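PDB 3GDO: uncharacterized oxidoreductase yvaA from Bacillus subtilis subsp. subtilis, which catalyses the reversible, NADPH-dependent reduction of scyllo-inosose to scyllo-inositol and cannot use NADH in its place. Local coordinates for residues I33-S39 against A51-L57; T82-I86 against T107-A112; P23-V27 against L260-P266. All coordinates share one frame; numbering follows the deposited sequence.

Contact 1: I33-S39 against A51-L57; sequences ISKIMTS and AEVVHEL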
# COMPACT_ATOMS: atom_id res chain seq x y z
N ILE B 33 13.25 -28.92 30.00
CA ILE B 33 12.68 -27.83 30.77
C ILE B 33 12.85 -28.17 32.23
O ILE B 33 12.21 -29.09 32.70
CB ILE B 33 11.19 -27.58 30.45
CG1 ILE B 33 11.00 -27.11 28.99
CG2 ILE B 33 10.66 -26.48 31.34
CD1 ILE B 33 10.68 -28.24 28.01
N SER B 34 13.71 -27.45 32.95
CA SER B 34 14.01 -27.77 34.36
C SER B 34 13.23 -26.92 35.34
O SER B 34 12.68 -27.43 36.32
CB SER B 34 15.50 -27.63 34.67
OG SER B 34 16.23 -28.59 33.91
N LYS B 35 13.22 -25.62 35.10
CA LYS B 35 12.55 -24.70 36.01
C LYS B 35 11.69 -23.67 35.26
O LYS B 35 11.98 -23.29 34.12
CB LYS B 35 13.58 -23.99 36.86
CG LYS B 35 14.34 -24.93 37.83
CD LYS B 35 15.18 -24.13 38.81
CE LYS B 35 15.73 -25.07 39.89
NZ LYS B 35 16.71 -24.29 40.69
N ILE B 36 10.60 -23.26 35.92
CA ILE B 36 9.71 -22.20 35.39
C ILE B 36 9.35 -21.28 36.54
O ILE B 36 8.88 -21.75 37.57
CB ILE B 36 8.45 -22.78 34.75
CG1 ILE B 36 8.80 -23.85 33.72
CG2 ILE B 36 7.54 -21.64 34.18
CD1 ILE B 36 7.59 -24.56 33.13
N MET B 37 9.62 -19.99 36.35
CA MET B 37 9.30 -18.96 37.32
C MET B 37 7.85 -18.47 37.09
O MET B 37 7.59 -17.80 36.09
CB MET B 37 10.30 -17.79 37.23
CG MET B 37 10.25 -16.84 38.41
SD MET B 37 11.15 -15.29 38.31
CE MET B 37 10.40 -14.49 36.92
N THR B 38 6.94 -18.81 38.01
CA THR B 38 5.49 -18.54 37.84
C THR B 38 4.73 -18.87 39.14
O THR B 38 5.17 -19.70 39.94
CB THR B 38 4.90 -19.37 36.64
OG1 THR B 38 3.57 -18.93 36.31
CG2 THR B 38 4.90 -20.90 36.93
N SER B 39 3.56 -18.26 39.33
CA SER B 39 2.67 -18.65 40.42
C SER B 39 1.62 -19.66 39.93
O SER B 39 0.74 -20.08 40.71
CB SER B 39 1.99 -17.42 41.04
OG SER B 39 1.16 -16.80 40.06
N ALA B 51 9.03 -30.51 35.63
CA ALA B 51 9.61 -29.19 35.85
C ALA B 51 9.47 -28.81 37.31
O ALA B 51 8.59 -29.29 37.99
CB ALA B 51 8.93 -28.17 34.93
N GLU B 52 10.34 -27.95 37.81
CA GLU B 52 10.17 -27.44 39.15
C GLU B 52 9.66 -25.99 39.04
O GLU B 52 10.25 -25.17 38.33
CB GLU B 52 11.48 -27.55 39.93
CG GLU B 52 11.60 -26.64 41.18
CD GLU B 52 12.91 -26.83 41.94
OE1 GLU B 52 13.22 -26.03 42.87
OE2 GLU B 52 13.64 -27.80 41.61
N VAL B 53 8.57 -25.69 39.75
CA VAL B 53 8.14 -24.30 39.85
C VAL B 53 8.97 -23.57 40.88
O VAL B 53 9.29 -24.12 41.94
CB VAL B 53 6.64 -24.18 40.20
CG1 VAL B 53 6.23 -22.71 40.19
CG2 VAL B 53 5.83 -24.92 39.18
N VAL B 54 9.33 -22.33 40.57
CA VAL B 54 10.05 -21.47 41.47
C VAL B 54 9.35 -20.12 41.42
O VAL B 54 8.64 -19.83 40.46
CB VAL B 54 11.58 -21.34 41.07
CG1 VAL B 54 12.20 -22.70 40.84
CG2 VAL B 54 11.78 -20.48 39.83
N HIS B 55 9.55 -19.29 42.44
CA HIS B 55 8.93 -17.97 42.48
C HIS B 55 9.95 -16.85 42.57
O HIS B 55 9.61 -15.68 42.48
CB HIS B 55 7.86 -17.88 43.61
CG HIS B 55 7.00 -19.10 43.72
ND1 HIS B 55 6.08 -19.45 42.74
CD2 HIS B 55 6.97 -20.09 44.64
CE1 HIS B 55 5.51 -20.59 43.08
NE2 HIS B 55 6.02 -21.00 44.22
N GLU B 56 11.22 -17.20 42.74
CA GLU B 56 12.27 -16.18 42.72
C GLU B 56 13.14 -16.29 41.49
O GLU B 56 13.43 -17.41 41.05
CB GLU B 56 13.17 -16.30 43.95
CG GLU B 56 13.39 -14.97 44.62
CD GLU B 56 12.07 -14.26 44.91
OE1 GLU B 56 11.14 -14.92 45.43
OE2 GLU B 56 11.97 -13.06 44.62
N LEU B 57 13.57 -15.15 40.95
CA LEU B 57 14.50 -15.14 39.82
C LEU B 57 15.80 -15.90 40.13
O LEU B 57 16.26 -16.69 39.31
CB LEU B 57 14.77 -13.70 39.35
CG LEU B 57 15.70 -13.52 38.13
CD1 LEU B 57 15.32 -14.42 36.97
CD2 LEU B 57 15.75 -12.06 37.70
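Lys35 and Glu52 face each other on neighbouring parallel strands, and their side chains run side by side in the same direction. The lysine begins against backbone: its CB lies 3.8 Å from Glu52 O, and CG, turned anti to its own carbonyl carbon (chi1 -66°), stays near the same oxygen. From there the chain is extended. CD reaches Val54 CG1 at 3.9 Å, the valine lying across it at about a right angle, and CE comes 3.8 Å from Glu52 OE2. NZ stays 4.5 Å from Glu52 OE1, too far for a salt bridge; it is held instead by the carboxylate of Asp63 and the carbonyl of Glu59. Lysine suits this place because its methylenes cover a valine while its ammonium group reaches those two oxygens. Met37 lies on the same face. Its CB packs 4.0 Å from Val54 CG2, and the flexible thioether takes SD to within 3.6 Å of Leu57 N. Ile36 and Val53, branched residues at home in strands, point to the other face and touch Val44 of helix 41-47. The backbones are joined by four N-H to carbonyl bonds, the shortest running 2.8 Å from Glu52 N to Ser34 O. Ile36 gives its N-H to Glu52 and accepts from Val54. Beyond the strands, His55 ND1 makes a weak, bent bond of 3.0 Å to Thr38 O, approaching at the ring edge. With helix 41-47 linking them, strands 31-37 and 52-54 form a beta-alpha-beta unit at one margin of the Rossmann-fold sheet.

Contact 2: T82-I86 against T107-A112; sequences TMACI and TLKRAA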
# COMPACT_ATOMS: atom_id res chain seq x y z
N THR B 82 16.64 -9.95 31.98
CA THR B 82 17.64 -10.31 30.99
C THR B 82 19.06 -9.97 31.49
O THR B 82 19.96 -10.81 31.38
CB THR B 82 17.35 -9.65 29.64
OG1 THR B 82 16.00 -9.95 29.24
CG2 THR B 82 18.30 -10.17 28.56
N MET B 83 19.24 -8.77 32.03
CA MET B 83 20.54 -8.36 32.54
C MET B 83 20.98 -9.31 33.64
O MET B 83 22.11 -9.81 33.60
CB MET B 83 20.53 -6.91 33.04
CG MET B 83 21.98 -6.37 33.30
SD MET B 83 23.12 -6.56 31.91
CE MET B 83 23.33 -4.80 31.58
N ALA B 84 20.08 -9.57 34.59
CA ALA B 84 20.32 -10.50 35.69
C ALA B 84 20.75 -11.86 35.17
O ALA B 84 21.65 -12.49 35.73
CB ALA B 84 19.08 -10.63 36.54
N CYS B 85 20.13 -12.33 34.09
CA CYS B 85 20.53 -13.62 33.53
C CYS B 85 21.90 -13.56 32.91
O CYS B 85 22.72 -14.49 33.06
CB CYS B 85 19.54 -14.10 32.50
SG CYS B 85 17.96 -14.57 33.20
N ILE B 86 22.15 -12.47 32.19
CA ILE B 86 23.45 -12.24 31.58
C ILE B 86 24.52 -12.16 32.69
O ILE B 86 25.52 -12.85 32.60
CB ILE B 86 23.47 -10.98 30.68
CG1 ILE B 86 22.62 -11.19 29.42
CG2 ILE B 86 24.90 -10.64 30.21
CD1 ILE B 86 22.28 -9.87 28.72
N THR B 107 23.18 -1.92 25.27
CA THR B 107 23.64 -2.20 26.63
C THR B 107 23.59 -3.68 26.94
O THR B 107 24.56 -4.22 27.50
CB THR B 107 22.88 -1.39 27.67
OG1 THR B 107 23.04 -0.02 27.35
CG2 THR B 107 23.43 -1.62 29.10
N LEU B 108 22.50 -4.36 26.56
CA LEU B 108 22.41 -5.80 26.82
C LEU B 108 23.40 -6.53 25.97
O LEU B 108 24.01 -7.50 26.43
CB LEU B 108 20.99 -6.37 26.59
CG LEU B 108 19.85 -5.78 27.41
CD1 LEU B 108 18.44 -6.32 26.94
CD2 LEU B 108 20.04 -6.00 28.91
N LYS B 109 23.55 -6.09 24.72
CA LYS B 109 24.47 -6.77 23.83
C LYS B 109 25.92 -6.68 24.37
O LYS B 109 26.67 -7.64 24.28
CB LYS B 109 24.44 -6.19 22.40
CG LYS B 109 25.13 -7.08 21.38
CD LYS B 109 25.17 -6.43 20.00
CE LYS B 109 26.24 -5.35 19.92
NZ LYS B 109 27.55 -6.02 19.60
N ARG B 110 26.29 -5.53 24.89
CA ARG B 110 27.67 -5.34 25.33
C ARG B 110 27.92 -6.17 26.60
O ARG B 110 28.94 -6.84 26.70
CB ARG B 110 28.02 -3.87 25.50
CG ARG B 110 28.63 -3.31 24.23
CD ARG B 110 28.98 -1.84 24.37
NE ARG B 110 27.83 -0.97 24.10
CZ ARG B 110 27.08 -0.39 25.04
NH1 ARG B 110 26.06 0.39 24.67
NH2 ARG B 110 27.33 -0.58 26.33
N ALA B 111 26.94 -6.18 27.51
CA ALA B 111 27.02 -7.01 28.69
C ALA B 111 27.15 -8.51 28.36
O ALA B 111 27.98 -9.20 28.99
CB ALA B 111 25.88 -6.72 29.62
N ALA B 112 26.39 -9.01 27.38
CA ALA B 112 26.50 -10.41 26.91
C ALA B 112 27.84 -10.76 26.26
O ALA B 112 28.39 -11.84 26.48
CB ALA B 112 25.37 -10.78 25.94
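Met83 lays its thioether over the methyl of Ala111, with SD 3.6 Å and CE 3.7 Å from Ala111 CB. CG stands opposite the backbone N (chi1 -168°), and the bend that follows at chi2, 52°, turns the end of the chain across to the facing helix, where CE also meets Thr107 CG2 at 4.0 Å. A long unbranched residue is apt here, since it can fold over the small alanine and still reach the neighbouring turn. Helices 78-87 and 102-115 both connect parallel strands of the Rossmann sheet, the first leading into strand 91-95 and the second leading from it to strand 119-122. Running nearly parallel, 11° apart with 9.9 Å between the axes of the two segments, they lie together against those strands. One turn on, Ile86 uses both of its branches: CG2 presses on backbone, 3.6 Å from Ala112 N, while CD1 extends to Leu108 O at 3.7 Å. The small side chains of Ala111 and Ala112 allow the isoleucine this close approach to the main chain. Leu108 enters from the other helix and divides its methyls, CD2 lying 4.3 Å from Met83 CB and CD1 meeting Thr82 CG2, where the two side chains cross at about a right angle. Threonine serves at that buried point because its side chain packs among Leu108, Met94 and Leu119 while OG1 is hydrogen-bonded to His78 O in its own helix.

Contact 3: P23-V27 against L260-P266; sequences PLLDV and LRAGRKP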
# COMPACT_ATOMS: atom_id res chain seq x y z
N PRO B 23 5.41 -25.62 24.44
CA PRO B 23 5.07 -26.75 23.60
C PRO B 23 6.14 -27.06 22.55
O PRO B 23 6.28 -28.22 22.15
CB PRO B 23 3.78 -26.27 22.90
CG PRO B 23 3.17 -25.35 23.83
CD PRO B 23 4.30 -24.64 24.52
N LEU B 24 6.86 -26.05 22.08
CA LEU B 24 7.90 -26.29 21.07
C LEU B 24 9.13 -26.94 21.72
O LEU B 24 9.69 -27.92 21.20
CB LEU B 24 8.29 -24.98 20.40
CG LEU B 24 7.17 -24.24 19.64
CD1 LEU B 24 7.69 -22.99 18.97
CD2 LEU B 24 6.50 -25.17 18.62
N LEU B 25 9.54 -26.40 22.87
CA LEU B 25 10.69 -26.91 23.62
C LEU B 25 10.41 -28.35 24.02
O LEU B 25 11.26 -29.21 23.86
CB LEU B 25 11.01 -26.03 24.82
CG LEU B 25 11.58 -24.63 24.54
CD1 LEU B 25 11.57 -23.73 25.78
CD2 LEU B 25 12.99 -24.73 24.01
N ASP B 26 9.18 -28.61 24.43
CA ASP B 26 8.68 -29.95 24.77
C ASP B 26 8.89 -31.04 23.71
O ASP B 26 9.07 -32.20 24.08
CB ASP B 26 7.20 -29.86 25.17
CG ASP B 26 6.64 -31.18 25.65
OD1 ASP B 26 7.05 -31.62 26.74
OD2 ASP B 26 5.77 -31.77 24.96
N VAL B 27 8.82 -30.73 22.42
CA VAL B 27 8.99 -31.81 21.42
C VAL B 27 10.44 -32.02 20.95
O VAL B 27 10.71 -32.90 20.15
CB VAL B 27 8.02 -31.73 20.20
CG1 VAL B 27 6.57 -31.71 20.66
CG2 VAL B 27 8.34 -30.50 19.33
N LEU B 260 -0.97 -23.81 18.03
CA LEU B 260 -0.46 -23.78 19.42
C LEU B 260 -1.52 -23.34 20.41
O LEU B 260 -1.59 -23.89 21.50
CB LEU B 260 0.78 -22.86 19.54
CG LEU B 260 2.07 -23.33 18.84
CD1 LEU B 260 3.09 -22.19 18.78
CD2 LEU B 260 2.66 -24.59 19.50
N ARG B 261 -2.34 -22.35 20.06
CA ARG B 261 -3.46 -21.94 20.94
C ARG B 261 -4.49 -23.07 21.12
O ARG B 261 -5.07 -23.21 22.18
CB ARG B 261 -4.15 -20.68 20.44
CG ARG B 261 -3.32 -19.38 20.52
CD ARG B 261 -3.98 -18.34 19.60
NE ARG B 261 -3.37 -17.02 19.67
CZ ARG B 261 -3.47 -16.20 20.71
NH1 ARG B 261 -4.14 -16.57 21.79
NH2 ARG B 261 -2.90 -15.01 20.68
N ALA B 262 -4.67 -23.88 20.09
CA ALA B 262 -5.60 -25.01 20.17
C ALA B 262 -5.03 -26.25 20.88
O ALA B 262 -5.60 -27.34 20.77
CB ALA B 262 -6.07 -25.38 18.77
N GLY B 263 -3.89 -26.10 21.57
CA GLY B 263 -3.21 -27.24 22.23
C GLY B 263 -2.56 -28.29 21.34
O GLY B 263 -2.25 -29.38 21.81
N ARG B 264 -2.33 -28.00 20.06
CA ARG B 264 -1.63 -28.95 19.19
C ARG B 264 -0.11 -28.74 19.27
O ARG B 264 0.37 -27.66 19.64
CB ARG B 264 -2.14 -28.86 17.73
CG ARG B 264 -3.62 -29.22 17.55
CD ARG B 264 -4.01 -29.39 16.07
NE ARG B 264 -4.18 -28.11 15.37
CZ ARG B 264 -5.33 -27.43 15.32
NH1 ARG B 264 -6.39 -27.91 15.95
NH2 ARG B 264 -5.41 -26.28 14.66
N LYS B 265 0.64 -29.78 18.94
CA LYS B 265 2.10 -29.79 19.02
C LYS B 265 2.61 -30.20 17.68
O LYS B 265 1.88 -30.85 16.96
CB LYS B 265 2.57 -30.84 20.04
CG LYS B 265 2.72 -30.34 21.46
CD LYS B 265 3.29 -31.43 22.36
CE LYS B 265 2.69 -31.37 23.76
NZ LYS B 265 2.87 -30.00 24.37
N PRO B 266 3.86 -29.83 17.33
CA PRO B 266 4.48 -30.35 16.11
C PRO B 266 4.82 -31.85 16.25
O PRO B 266 5.60 -32.20 17.13
CB PRO B 266 5.75 -29.53 15.98
CG PRO B 266 5.60 -28.37 16.92
CD PRO B 266 4.70 -28.82 18.00
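The carboxylate oxygen OD2 of Asp26 forms a salt bridge with Lys265 NZ at 3.4 Å, and it lies 3.3 Å from Lys265 CE as well, so the lysine meets it with its last carbon and its ammonium group together. Asp26 sends CG opposite its backbone N (chi1 -175°), and the two side chains cross at about a right angle. The lysine is bent at chi3 and chi4, which brings NZ back over helix 15-26, 4.0 Å from Pro23 CA. Farther up its chain it is an apolar partner: Val27 slides past it in the opposite direction, with Val27 CG1 3.7 Å from Lys265 CD. Lysine suits this position because it supplies both a long hydrocarbon flank and a charge. Val27 CG1 also rests 3.7 Å from Pro266 O. Beside the ion pair Leu24, Leu260 and Pro266 form a small apolar cluster. Leu24 CD2 sits 3.7 Å from Pro266 CG and 4.0 Å from Leu260 CD2, crossing each of these side chains at about a right angle, and Pro23 adds its CB against Leu260 CD2. The prolines offer rigid, compact surfaces on which the leucine branches can lie. Helix 256-261 closes in a Schellman motif, for which Gly263 supplies the positive phi, and the chain then turns back to present Lys265 and Pro266. Leu303 of helix 303-315 touches Leu24, Val27 and Pro266, and Trp271 packs on Leu260 and Pro266. The contact joins the Rossmann domain to the C-terminal alpha/beta domain. No hydrogen bond crosses between the two segments; this part of the interdomain junction therefore rests on apolar fit and one rather long ion pair, a pairing that probably depends more on shape than on directed bonds.

Contacts 1 and 2 lie within the Rossmann domain, whereas contact 3 ties that domain to the C-terminal one. Contact 1 is the link between the others. Its Leu57 CD2 packs 3.8 Å from Ala84 CB on helix 78-87 of contact 2, and its Ile33 CD1 lies 3.9 Å from Leu25 CB on helix 15-26 of contact 3. The centres of contacts 1 and 2 are about 21 Å apart, those of 1 and 3 about 19 Å; contacts 2 and 3 do not touch. The side chains of Thr38 and Pro23 lie near, without touching, the turn of Gly12, Gly14 and Gly17, whose sequence fits a GxGxxG dinucleotide-binding motif and so probably contacts NADP.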